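Local coordinates for protein beta-galactoside alpha-2,6-sialyltransferase (Photobacterium sp., PDB 2Z4T) that probably transfers sialic acid from its CMP-activated donor to galactoside acceptors such as lactose through an alpha-2,6 linkage, at residues I379-N384 against A501-C506. Sequence-based numbering, arbitrary orientation. Where two conformers were deposited one is given.
Sequences INVINN and ADLPNC
N380 and N384, one turn apart on helix 371-386, turn their side-chain amides onto the backbone of the loop that follows strand 498-499. The amide of N380 reads this loop with both ends: OD1 accepts from C506 N at 2.8 Å in its carbonyl plane, while ND2 donates to P504 O at 3.1 Å. CG of N380 stands anti to the backbone N (chi1 -168°), which swings the amide off the helix and across to the loop. ND2 of N384 bridges helix and loop. One N-H of N384 ND2 runs almost straight to P504 O (3.1 Å, 171°), and the other bends back to N380 O, which also accepts the helical bond from N384 N on the opposite face of its plane. P504 O is thus gripped by two donors, and the N384 amide, with OD1 bound to S390, is restrained at both ends. OD1 of N384 also lies 3.3 Å from CD of P504, against the proline ring. Beside this buried polar core, SG of C506, disulfide-bonded to C511, lies 3.5 Å from N384 ND2, and C506 CB packs on CB of N383. On another side, a tight apolar patch forms where V381 CG2 meets L503 CD1 at 3.6 Å; both side chains continue onto V464 of strand 460-465. Looser is the partly exposed margin: N505 sets its amide roughly perpendicular to that of N380 with no bond between them, N505 ND2 going instead to E507, and the N383 amide turns to Y419. Two asparagines holding backbone groups thus join a helix to the C-terminal, disulfide-closed loop, at the periphery of the CMP-binding Rossmann-like domain of a GT-B fold.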
ATOM      1  N   ILE A 379      26.926  10.562  -7.021  1.00 38.29           N
ATOM      2  CA  ILE A 379      27.496  11.890  -7.141  1.00 37.23           C
ATOM      3  C   ILE A 379      28.071  12.054  -8.553  1.00 37.80           C
ATOM      4  O   ILE A 379      27.857  13.073  -9.224  1.00 37.69           O
ATOM      5  CB  ILE A 379      28.564  12.134  -6.068  1.00 37.36           C
ATOM      6  CG1 ILE A 379      27.880  12.376  -4.706  1.00 36.74           C
ATOM      7  CG2 ILE A 379      29.474  13.326  -6.454  1.00 36.80           C
ATOM      8  CD1 ILE A 379      28.829  12.440  -3.496  1.00 36.39           C
ATOM      9  N   ASN A 380      28.757  11.024  -9.031  1.00 37.48           N
ATOM     10  CA  ASN A 380      29.287  11.088 -10.362  1.00 37.22           C
ATOM     11  C   ASN A 380      28.188  11.129 -11.434  1.00 37.23           C
ATOM     12  O   ASN A 380      28.349  11.802 -12.469  1.00 37.75           O
ATOM     13  CB  ASN A 380      30.283   9.961 -10.623  1.00 36.89           C
ATOM     14  CG  ASN A 380      31.060  10.179 -11.900  1.00 35.92           C
ATOM     15  OD1 ASN A 380      31.726  11.192 -12.050  1.00 35.78           O
ATOM     16  ND2 ASN A 380      30.959   9.252 -12.831  1.00 34.96           N
ATOM     17  N   VAL A 381      27.080  10.432 -11.193  1.00 36.74           N
ATOM     18  CA  VAL A 381      25.967  10.462 -12.141  1.00 36.61           C
ATOM     19  C   VAL A 381      25.313  11.844 -12.164  1.00 37.34           C
ATOM     20  O   VAL A 381      25.072  12.388 -13.247  1.00 37.73           O
ATOM     21  CB  VAL A 381      24.939   9.354 -11.899  1.00 36.41           C
ATOM     22  CG1 VAL A 381      23.756   9.490 -12.858  1.00 35.19           C
ATOM     23  CG2 VAL A 381      25.603   8.007 -12.058  1.00 34.96           C
ATOM     24  N   ILE A 382      25.053  12.422 -10.985  1.00 37.72           N
ATOM     25  CA  ILE A 382      24.535  13.795 -10.906  1.00 37.71           C
ATOM     26  C   ILE A 382      25.469  14.736 -11.689  1.00 38.17           C
ATOM     27  O   ILE A 382      25.013  15.567 -12.477  1.00 38.62           O
ATOM     28  CB  ILE A 382      24.337  14.260  -9.434  1.00 37.79           C
ATOM     29  CG1 ILE A 382      23.232  13.434  -8.761  1.00 37.58           C
ATOM     30  CG2 ILE A 382      23.985  15.751  -9.346  1.00 36.37           C
ATOM     31  CD1 ILE A 382      23.272  13.449  -7.281  1.00 34.02           C
ATOM     32  N   ASN A 383      26.773  14.571 -11.497  1.00 38.46           N
ATOM     33  CA  ASN A 383      27.758  15.429 -12.157  1.00 38.82           C
ATOM     34  C   ASN A 383      27.710  15.346 -13.660  1.00 38.72           C
ATOM     35  O   ASN A 383      27.813  16.358 -14.346  1.00 38.52           O
ATOM     36  CB  ASN A 383      29.166  15.159 -11.639  1.00 38.74           C
ATOM     37  CG  ASN A 383      29.367  15.708 -10.250  1.00 39.13           C
ATOM     38  OD1 ASN A 383      28.587  16.550  -9.800  1.00 39.50           O
ATOM     39  ND2 ASN A 383      30.398  15.231  -9.552  1.00 39.46           N
ATOM     40  N   ASN A 384      27.501  14.139 -14.166  1.00 38.73           N
ATOM     41  CA  ASN A 384      27.354  13.948 -15.598  1.00 38.36           C
ATOM     42  C   ASN A 384      26.192  14.754 -16.185  1.00 38.04           C
ATOM     43  O   ASN A 384      26.314  15.336 -17.268  1.00 38.20           O
ATOM     44  CB  ASN A 384      27.223  12.461 -15.881  1.00 38.34           C
ATOM     45  CG  ASN A 384      28.560  11.828 -16.184  1.00 38.79           C
ATOM     46  OD1 ASN A 384      29.043  11.947 -17.311  1.00 38.43           O
ATOM     47  ND2 ASN A 384      29.187  11.175 -15.179  1.00 35.82           N
ATOM     48  N   ALA A 501      29.796   2.750 -15.036  0.50 33.29           N
ATOM     49  CA  ALA A 501      31.254   2.579 -15.102  0.50 32.87           C
ATOM     50  C   ALA A 501      32.214   2.667 -16.336  0.50 32.21           C
ATOM     51  O   ALA A 501      33.420   2.766 -16.062  0.50 31.61           O
ATOM     52  CB  ALA A 501      31.668   1.379 -14.195  0.50 32.13           C
ATOM     53  N   ASP A 502      31.848   2.694 -17.631  0.50 32.21           N
ATOM     54  CA  ASP A 502      30.691   3.259 -18.388  0.50 32.13           C
ATOM     55  C   ASP A 502      30.536   4.779 -18.495  0.50 32.61           C
ATOM     56  O   ASP A 502      30.481   5.305 -19.609  0.50 32.93           O
ATOM     57  CB  ASP A 502      29.355   2.521 -18.253  0.50 32.26           C
ATOM     58  CG  ASP A 502      28.452   2.672 -19.515  0.50 31.39           C
ATOM     59  OD1 ASP A 502      27.673   1.752 -19.830  0.50 26.95           O
ATOM     60  OD2 ASP A 502      28.515   3.711 -20.203  0.50 32.27           O
ATOM     61  N   LEU A 503      30.479   5.498 -17.379  1.00 33.00           N
ATOM     62  CA  LEU A 503      30.273   6.932 -17.505  1.00 32.40           C
ATOM     63  C   LEU A 503      31.604   7.647 -17.313  1.00 32.38           C
ATOM     64  O   LEU A 503      32.485   7.124 -16.624  1.00 32.60           O
ATOM     65  CB  LEU A 503      29.277   7.443 -16.471  1.00 32.08           C
ATOM     66  CG  LEU A 503      27.828   6.986 -16.553  1.00 31.62           C
ATOM     67  CD1 LEU A 503      27.102   7.478 -15.305  1.00 29.37           C
ATOM     68  CD2 LEU A 503      27.133   7.453 -17.842  1.00 30.04           C
ATOM     69  N   PRO A 504      31.751   8.851 -17.903  1.00 31.91           N
ATOM     70  CA  PRO A 504      32.960   9.637 -17.703  1.00 31.82           C
ATOM     71  C   PRO A 504      33.099  10.002 -16.249  1.00 32.05           C
ATOM     72  O   PRO A 504      32.095  10.166 -15.566  1.00 32.18           O
ATOM     73  CB  PRO A 504      32.705  10.917 -18.505  1.00 32.11           C
ATOM     74  CG  PRO A 504      31.453  10.710 -19.276  1.00 31.76           C
ATOM     75  CD  PRO A 504      30.761   9.512 -18.777  1.00 31.74           C
ATOM     76  N   ASN A 505      34.330  10.126 -15.781  1.00 32.53           N
ATOM     77  CA  ASN A 505      34.588  10.545 -14.422  1.00 33.58           C
ATOM     78  C   ASN A 505      34.625  12.090 -14.282  1.00 34.66           C
ATOM     79  O   ASN A 505      35.570  12.766 -14.739  1.00 34.98           O
ATOM     80  CB  ASN A 505      35.879   9.903 -13.913  1.00 33.16           C
ATOM     81  CG  ASN A 505      36.109  10.142 -12.428  1.00 35.05           C
ATOM     82  OD1 ASN A 505      35.314  10.815 -11.759  1.00 38.04           O
ATOM     83  ND2 ASN A 505      37.205   9.601 -11.906  1.00 34.62           N
ATOM     84  N   CYS A 506      33.606  12.635 -13.626  1.00 35.04           N
ATOM     85  CA  CYS A 506      33.479  14.062 -13.486  1.00 35.97           C
ATOM     86  C   CYS A 506      34.010  14.587 -12.160  1.00 36.74           C
ATOM     87  O   CYS A 506      33.782  15.747 -11.830  1.00 36.99           O
ATOM     88  CB  CYS A 506      32.030  14.467 -13.658  1.00 35.18           C
ATOM     89  SG  CYS A 506      31.339  13.957 -15.232  1.00 38.18           S
TER